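Local coordinates for protein MpaA (PDB 5HXD) that probably hydrolyses, with a bound zinc ion, the gamma-D-glutamyl-diaminopimelate amide bond of murein tripeptide during peptidoglycan degradation, at residues P212-D217 with E221-A226; G42-G47 with V57-A62; L171-A176 with L181-S186. All blocks are in the same frame, centred on the assembly; numbering follows the deposited sequence.

Contact 1 (P212-D217 with E221-A226)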
loop_
_atom_site.group_PDB
_atom_site.type_symbol
_atom_site.label_atom_id
_atom_site.label_comp_id
_atom_site.label_asym_id
_atom_site.label_seq_id
_atom_site.Cartn_x
_atom_site.Cartn_y
_atom_site.Cartn_z
ATOM N N PRO A 212 -7.433 5.371 12.633
ATOM C CA PRO A 212 -8.686 5.910 12.103
ATOM C C PRO A 212 -8.539 6.055 10.601
ATOM O O PRO A 212 -7.454 5.762 10.086
ATOM C CB PRO A 212 -8.798 7.260 12.795
ATOM C CG PRO A 212 -7.352 7.700 12.930
ATOM C CD PRO A 212 -6.543 6.429 13.148
ATOM N N PRO A 213 -9.604 6.469 9.896
ATOM C CA PRO A 213 -9.364 6.844 8.499
ATOM C C PRO A 213 -8.409 8.023 8.468
ATOM O O PRO A 213 -8.661 9.032 9.123
ATOM C CB PRO A 213 -10.745 7.223 7.987
ATOM C CG PRO A 213 -11.691 6.480 8.887
ATOM C CD PRO A 213 -11.037 6.496 10.237
ATOM N N ILE A 214 -7.299 7.875 7.762
ATOM C CA ILE A 214 -6.264 8.893 7.750
ATOM C C ILE A 214 -5.261 8.625 6.624
ATOM O O ILE A 214 -4.892 7.480 6.361
ATOM C CB ILE A 214 -5.529 8.954 9.101
ATOM C CG1 ILE A 214 -4.562 10.148 9.119
ATOM C CG2 ILE A 214 -4.831 7.609 9.404
ATOM C CD1 ILE A 214 -3.732 10.284 10.381
ATOM N N SER A 215 -4.828 9.683 5.952
ATOM C CA SER A 215 -3.900 9.547 4.842
ATOM C C SER A 215 -2.501 9.184 5.324
ATOM O O SER A 215 -2.145 9.518 6.436
ATOM C CB SER A 215 -3.858 10.846 4.045
ATOM O OG SER A 215 -3.363 11.902 4.840
ATOM N N SER A 216 -1.712 8.521 4.479
ATOM C CA SER A 216 -0.301 8.247 4.761
ATOM C C SER A 216 0.531 9.529 4.923
ATOM O O SER A 216 1.664 9.486 5.407
ATOM C CB SER A 216 0.324 7.391 3.652
ATOM O OG SER A 216 -0.585 6.420 3.165
ATOM N N ASP A 217 -0.022 10.666 4.511
ATOM C CA ASP A 217 0.709 11.925 4.550
ATOM C C ASP A 217 0.586 12.607 5.913
ATOM O O ASP A 217 1.554 13.188 6.419
ATOM C CB ASP A 217 0.219 12.854 3.443
ATOM C CG ASP A 217 0.927 14.192 3.452
ATOM O OD1 ASP A 217 2.079 14.277 2.956
ATOM O OD2 ASP A 217 0.326 15.162 3.963
ATOM N N GLU A 221 2.925 12.342 9.814
ATOM C CA GLU A 221 3.054 13.548 10.647
ATOM C C GLU A 221 2.496 13.305 12.066
ATOM O O GLU A 221 3.221 13.359 13.060
ATOM C CB GLU A 221 2.326 14.731 9.952
ATOM C CG GLU A 221 1.727 15.871 10.825
ATOM C CD GLU A 221 2.688 16.488 11.851
ATOM O OE1 GLU A 221 3.926 16.431 11.644
ATOM O OE2 GLU A 221 2.196 17.030 12.876
ATOM N N LYS A 222 1.205 13.007 12.137
ATOM C CA LYS A 222 0.464 12.940 13.397
ATOM C C LYS A 222 0.848 11.785 14.342
ATOM O O LYS A 222 0.766 11.935 15.558
ATOM C CB LYS A 222 -1.028 12.859 13.073
ATOM C CG LYS A 222 -1.964 12.919 14.230
ATOM C CD LYS A 222 -3.358 12.498 13.762
ATOM C CE LYS A 222 -4.425 12.803 14.798
ATOM N NZ LYS A 222 -4.490 14.266 15.058
ATOM N N TYR A 223 1.264 10.645 13.786
ATOM C CA TYR A 223 1.435 9.404 14.559
ATOM C C TYR A 223 2.869 8.886 14.599
ATOM O O TYR A 223 3.137 7.804 15.140
ATOM C CB TYR A 223 0.527 8.301 13.993
ATOM C CG TYR A 223 -0.930 8.498 14.317
ATOM C CD1 TYR A 223 -1.309 9.175 15.455
ATOM C CD2 TYR A 223 -1.924 8.018 13.483
ATOM C CE1 TYR A 223 -2.629 9.374 15.761
ATOM C CE2 TYR A 223 -3.260 8.209 13.781
ATOM C CZ TYR A 223 -3.601 8.888 14.922
ATOM O OH TYR A 223 -4.921 9.091 15.244
ATOM N N LEU A 224 3.786 9.658 14.023
ATOM C CA LEU A 224 5.167 9.210 13.874
ATOM C C LEU A 224 5.839 9.217 15.225
ATOM O O LEU A 224 6.707 8.393 15.488
ATOM C CB LEU A 224 5.925 10.095 12.882
ATOM C CG LEU A 224 7.376 9.735 12.546
ATOM C CD1 LEU A 224 7.535 8.240 12.395
ATOM C CD2 LEU A 224 7.833 10.445 11.271
ATOM N N PHE A 225 5.416 10.155 16.072
ATOM C CA PHE A 225 5.907 10.270 17.437
ATOM C C PHE A 225 5.586 8.989 18.192
ATOM O O PHE A 225 6.477 8.304 18.731
ATOM C CB PHE A 225 5.284 11.492 18.132
ATOM C CG PHE A 225 5.602 11.593 19.603
ATOM C CD1 PHE A 225 6.790 12.162 20.038
ATOM C CD2 PHE A 225 4.706 11.110 20.564
ATOM C CE1 PHE A 225 7.082 12.245 21.407
ATOM C CE2 PHE A 225 4.998 11.188 21.927
ATOM C CZ PHE A 225 6.185 11.761 22.344
ATOM N N ALA A 226 4.301 8.662 18.218
ATOM C CA ALA A 226 3.836 7.474 18.910
ATOM C C ALA A 226 4.479 6.199 18.341
ATOM O O ALA A 226 4.990 5.381 19.104
ATOM C CB ALA A 226 2.316 7.394 18.847
#
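P212 lays its pyrrolidine ring against the outer end of Y223, its CD coming to the edge of the aromatic ring, 3.8 Å from CE2 of Y223. The CG of P212 reaches the phenol end as well, 3.6 Å from OH of Y223. Proline suits this place because its compact ring offers aliphatic carbons close to the backbone. I214 adds a second approach, oblique to the ring, with CD1 4.0 Å from CE2 of Y223. Its side chain is fully extended (chi1 -173°, chi2 -178°), which carries the terminal methyl far enough to touch the aliphatic part of K222 too, CD1 of I214 lying 4.1 Å from CD of K222. That same CD of K222 lies over one face of the Y223 ring, offset toward its rim, while the ring of F211 meets Y223 with the planes inclined at about 50°. S215 caps the helix, its OG bonding to E218 N; D217 hydrogen-bonds S117 of the second subunit. The contact itself rests on carbon against carbon and the rim of a phenol, so partly buried apolar contact, rather than charge, probably holds the loop after strand 206-210, which ends at the predicted active-site residue E210, to the helix pair.

Contact 2 (G42-G47 with V57-A62)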
loop_
_atom_site.group_PDB
_atom_site.type_symbol
_atom_site.label_atom_id
_atom_site.label_comp_id
_atom_site.label_asym_id
_atom_site.label_seq_id
_atom_site.Cartn_x
_atom_site.Cartn_y
_atom_site.Cartn_z
ATOM N N GLY A 42 9.052 -7.757 21.735
ATOM C CA GLY A 42 7.739 -8.053 21.210
ATOM C C GLY A 42 7.729 -7.931 19.700
ATOM O O GLY A 42 8.781 -7.784 19.078
ATOM N N LEU A 43 6.544 -7.982 19.107
ATOM C CA LEU A 43 6.441 -7.976 17.647
ATOM C C LEU A 43 5.499 -6.876 17.181
ATOM O O LEU A 43 4.384 -6.739 17.714
ATOM C CB LEU A 43 5.967 -9.347 17.147
ATOM C CG LEU A 43 5.800 -9.616 15.648
ATOM C CD1 LEU A 43 7.010 -9.153 14.852
ATOM C CD2 LEU A 43 5.555 -11.101 15.448
ATOM N N ILE A 44 5.939 -6.083 16.205
ATOM C CA ILE A 44 5.060 -5.060 15.635
ATOM C C ILE A 44 4.771 -5.362 14.162
ATOM O O ILE A 44 5.667 -5.554 13.341
ATOM C CB ILE A 44 5.646 -3.642 15.804
ATOM C CG1 ILE A 44 6.021 -3.409 17.272
ATOM C CG2 ILE A 44 4.630 -2.587 15.372
ATOM C CD1 ILE A 44 7.131 -2.400 17.476
ATOM N N LEU A 45 3.487 -5.399 13.848
ATOM C CA LEU A 45 2.994 -6.017 12.631
ATOM C C LEU A 45 2.191 -5.006 11.855
ATOM O O LEU A 45 1.561 -4.127 12.461
ATOM C CB LEU A 45 2.104 -7.213 12.988
ATOM C CG LEU A 45 2.268 -8.622 12.439
ATOM C CD1 LEU A 45 3.678 -9.125 12.601
ATOM C CD2 LEU A 45 1.311 -9.515 13.176
ATOM N N ALA A 46 2.179 -5.139 10.527
ATOM C CA ALA A 46 1.319 -4.305 9.707
ATOM C C ALA A 46 0.992 -4.936 8.359
ATOM O O ALA A 46 1.577 -5.947 7.967
ATOM C CB ALA A 46 1.951 -2.957 9.506
ATOM N N GLY A 47 0.040 -4.328 7.655
ATOM C CA GLY A 47 -0.324 -4.776 6.328
ATOM C C GLY A 47 -0.896 -6.177 6.212
ATOM O O GLY A 47 -0.782 -6.806 5.154
ATOM N N VAL A 57 2.929 2.586 6.045
ATOM C CA VAL A 57 3.831 3.683 5.731
ATOM C C VAL A 57 4.304 4.327 7.028
ATOM O O VAL A 57 5.456 4.721 7.141
ATOM C CB VAL A 57 3.174 4.725 4.827
ATOM C CG1 VAL A 57 4.107 5.895 4.608
ATOM C CG2 VAL A 57 2.792 4.089 3.500
ATOM N N THR A 58 3.414 4.388 8.014
ATOM C CA THR A 58 3.730 4.977 9.309
ATOM C C THR A 58 4.803 4.183 10.044
ATOM O O THR A 58 5.779 4.748 10.540
ATOM C CB THR A 58 2.499 5.065 10.211
ATOM O OG1 THR A 58 1.564 5.996 9.660
ATOM C CG2 THR A 58 2.910 5.538 11.599
ATOM N N LEU A 59 4.608 2.869 10.105
ATOM C CA LEU A 59 5.589 1.967 10.705
ATOM C C LEU A 59 6.904 1.938 9.932
ATOM O O LEU A 59 7.964 1.843 10.534
ATOM C CB LEU A 59 5.020 0.552 10.812
ATOM C CG LEU A 59 5.918 -0.475 11.506
ATOM C CD1 LEU A 59 6.281 -0.001 12.901
ATOM C CD2 LEU A 59 5.221 -1.831 11.552
ATOM N N SER A 60 6.835 2.019 8.604
ATOM C CA SER A 60 8.035 2.079 7.764
ATOM C C SER A 60 8.794 3.380 7.992
ATOM O O SER A 60 10.020 3.428 7.858
ATOM C CB SER A 60 7.672 1.945 6.278
ATOM O OG SER A 60 8.834 1.990 5.454
ATOM N N CYS A 61 8.050 4.439 8.324
ATOM C CA CYS A 61 8.640 5.749 8.592
ATOM C C CYS A 61 9.284 5.746 9.962
ATOM O O CYS A 61 10.394 6.248 10.143
ATOM C CB CYS A 61 7.591 6.860 8.506
ATOM S SG CYS A 61 7.175 7.362 6.812
ATOM N N ALA A 62 8.578 5.168 10.923
ATOM C CA ALA A 62 9.087 5.064 12.272
ATOM C C ALA A 62 10.337 4.210 12.298
ATOM O O ALA A 62 11.305 4.570 12.939
ATOM C CB ALA A 62 8.043 4.499 13.176
#
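The flat peptide joining L45 to A46 is met on one face by L59, whose CD2 stands almost perpendicularly over its plane, 4.4 Å from C of L45. Alongside it are methyl groups. CG2 of I44 lies 3.9 Å from CD1 of L59 and equally near CD2, so this one branch touches both prongs of the leucine fork. CB of A46 makes a further contact, 4.0 Å from CD2 of L59. The leucine reaches this far because its CG is anti to the backbone N (chi1 -176°), extending the fork from the helix to the strand. In I44 it is CG2 that takes the anti place, with CG1 turned beside the backbone N (chi1 -52°), and so the shorter branch does the touching. Alanine suits position 46, where its small side chain accepts the methyl of L59 close to the main chain. F156 touches I44 from the neighbouring strand 153-157, and M227 and L77 touch L59, so the pair sits wholly inside the protein. Strand 43-45, helix 53-65 and strand 74-76 form a beta-alpha-beta unit, and the loop between strand and helix carries H49 and E52, predicted zinc ligands: the helix-on-sheet packing of an M14 zinc carboxypeptidase.

Contact 3 (L171-A176 with L181-S186)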
loop_
_atom_site.group_PDB
_atom_site.type_symbol
_atom_site.label_atom_id
_atom_site.label_comp_id
_atom_site.label_asym_id
_atom_site.label_seq_id
_atom_site.Cartn_x
_atom_site.Cartn_y
_atom_site.Cartn_z
ATOM N N LEU A 171 0.543 -1.807 28.085
ATOM C CA LEU A 171 0.852 -1.502 26.703
ATOM C C LEU A 171 -0.416 -1.033 25.999
ATOM O O LEU A 171 -0.394 -0.094 25.203
ATOM C CB LEU A 171 1.447 -2.737 26.029
ATOM C CG LEU A 171 2.032 -2.620 24.629
ATOM C CD1 LEU A 171 2.797 -1.319 24.479
ATOM C CD2 LEU A 171 2.942 -3.803 24.398
ATOM N N GLY A 172 -1.525 -1.677 26.344
ATOM C CA GLY A 172 -2.822 -1.320 25.806
ATOM C C GLY A 172 -3.248 0.084 26.186
ATOM O O GLY A 172 -3.840 0.804 25.371
ATOM N N GLU A 173 -2.954 0.474 27.426
ATOM C CA GLU A 173 -3.282 1.816 27.903
ATOM C C GLU A 173 -2.220 2.821 27.459
ATOM O O GLU A 173 -2.522 3.993 27.248
ATOM C CB GLU A 173 -3.456 1.819 29.429
ATOM C CG GLU A 173 -4.645 0.961 29.858
ATOM C CD GLU A 173 -4.937 0.973 31.342
ATOM O OE1 GLU A 173 -4.147 0.391 32.130
ATOM O OE2 GLU A 173 -5.986 1.547 31.707
ATOM N N TRP A 174 -0.984 2.361 27.296
ATOM C CA TRP A 174 0.028 3.192 26.676
ATOM C C TRP A 174 -0.388 3.534 25.256
ATOM O O TRP A 174 -0.361 4.700 24.855
ATOM C CB TRP A 174 1.390 2.505 26.654
ATOM C CG TRP A 174 2.426 3.407 26.072
ATOM C CD1 TRP A 174 3.172 4.325 26.742
ATOM C CD2 TRP A 174 2.810 3.509 24.692
ATOM N NE1 TRP A 174 4.002 4.990 25.873
ATOM C CE2 TRP A 174 3.799 4.508 24.607
ATOM C CE3 TRP A 174 2.413 2.855 23.522
ATOM C CZ2 TRP A 174 4.401 4.869 23.395
ATOM C CZ3 TRP A 174 3.013 3.218 22.313
ATOM C CH2 TRP A 174 3.996 4.211 22.263
ATOM N N LEU A 175 -0.764 2.508 24.495
ATOM C CA LEU A 175 -1.129 2.676 23.090
ATOM C C LEU A 175 -2.297 3.632 22.964
ATOM O O LEU A 175 -2.314 4.498 22.084
ATOM C CB LEU A 175 -1.476 1.322 22.449
ATOM C CG LEU A 175 -0.313 0.368 22.140
ATOM C CD1 LEU A 175 -0.804 -1.041 21.866
ATOM C CD2 LEU A 175 0.523 0.884 20.979
ATOM N N ALA A 176 -3.273 3.480 23.856
ATOM C CA ALA A 176 -4.482 4.294 23.801
ATOM C C ALA A 176 -4.131 5.754 23.977
ATOM O O ALA A 176 -4.626 6.621 23.251
ATOM C CB ALA A 176 -5.479 3.856 24.851
ATOM N N LEU A 181 -6.303 7.138 20.840
ATOM C CA LEU A 181 -7.378 6.263 20.436
ATOM C C LEU A 181 -7.965 5.607 21.660
ATOM O O LEU A 181 -7.232 5.219 22.568
ATOM C CB LEU A 181 -6.874 5.198 19.464
ATOM C CG LEU A 181 -6.464 5.726 18.105
ATOM C CD1 LEU A 181 -5.969 4.574 17.258
ATOM C CD2 LEU A 181 -7.662 6.411 17.468
ATOM N N PRO A 182 -9.290 5.472 21.686
ATOM C CA PRO A 182 -10.005 4.780 22.761
ATOM C C PRO A 182 -9.467 3.374 22.990
ATOM O O PRO A 182 -9.027 2.741 22.034
ATOM C CB PRO A 182 -11.446 4.732 22.244
ATOM C CG PRO A 182 -11.331 4.965 20.786
ATOM C CD PRO A 182 -10.202 5.909 20.626
ATOM N N LEU A 183 -9.492 2.900 24.235
ATOM C CA LEU A 183 -9.096 1.526 24.531
ATOM C C LEU A 183 -10.328 0.657 24.738
ATOM O O LEU A 183 -11.204 0.981 25.529
ATOM C CB LEU A 183 -8.184 1.470 25.753
ATOM C CG LEU A 183 -7.749 0.073 26.201
ATOM C CD1 LEU A 183 -7.154 -0.734 25.070
ATOM C CD2 LEU A 183 -6.742 0.189 27.295
ATOM N N VAL A 184 -10.376 -0.453 24.015
ATOM C CA VAL A 184 -11.550 -1.314 23.944
ATOM C C VAL A 184 -11.046 -2.757 24.031
ATOM O O VAL A 184 -9.845 -2.982 23.885
ATOM C CB VAL A 184 -12.352 -1.006 22.634
ATOM C CG1 VAL A 184 -12.505 -2.224 21.734
ATOM C CG2 VAL A 184 -13.698 -0.380 22.967
ATOM N N THR A 185 -11.903 -3.734 24.317
ATOM C CA THR A 185 -11.429 -5.124 24.297
ATOM C C THR A 185 -11.708 -5.838 22.953
ATOM O O THR A 185 -10.940 -6.717 22.544
ATOM C CB THR A 185 -12.031 -5.965 25.454
ATOM O OG1 THR A 185 -13.349 -5.498 25.757
ATOM C CG2 THR A 185 -11.162 -5.893 26.712
ATOM N N SER A 186 -12.768 -5.452 22.243
ATOM C CA SER A 186 -13.064 -6.113 20.971
ATOM C C SER A 186 -13.763 -5.250 19.927
ATOM O O SER A 186 -14.442 -4.275 20.260
ATOM C CB SER A 186 -13.927 -7.354 21.214
ATOM O OG SER A 186 -13.142 -8.426 21.696
#
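The contact closes the beta-alpha-beta unit of strand 162-164, helix 170-178 and strand 183-184, joining the helix to the chain that returns from it into an outer strand of the mixed sheet. Its central side chain is L183, which points toward the helix. CB of L183 lies 3.7 Å from CB of A176, and the two methyls reach one turn further back along the helix: CD1 of L183 is 3.7 Å from O of G172, and CD2 of L183 is 3.5 Å from that same oxygen. A chi1 of 177° directs the L183 branch to the helix backbone. With no side chain at G172, the L183 methyls pack against its carbonyl. E173 meets L183 with its aliphatic stem, CG touching CD2 of L183 with the side chains at about a right angle, and H168 touches both residues. A176 does double duty. Its small CB fits against the strand, while its O accepts a hydrogen bond from N of L181 (3.0 Å). This bond ties the late part of the helix to the start of the returning chain. Beyond it, L175, L181 and L183 all touch I163 of the adjoining strand, and P182 and V184 make backbone hydrogen bonds with I163. The result is a short beta-alpha-beta crossover between the parallel neighbouring strands 162-164 and 183-184 at the edge of the mixed sheet.

How the contacts relate
Contacts 1 and 2 are neighbours, their centres 12 Å apart: CD1 of L224 packs 3.5 Å from CA of A62, and S216 meets V57, so the C-terminal helices cover helix 53-65. Both touch the second subunit; contact 3 does not. Contact 3, about 17 Å from each centre to centre, touches contact 1 where CH2 of W174 approaches O of A226, but not contact 2 (nearest atoms about 7 Å apart), though both reach the mixed sheet. Side chains of P212, A46 and L181 lie about 12, 11 and 12 Å from the zinc ion, without lining its site, and P212 and L181 are about 7 and 6 Å from the side chain of E210, the predicted proton donor/acceptor.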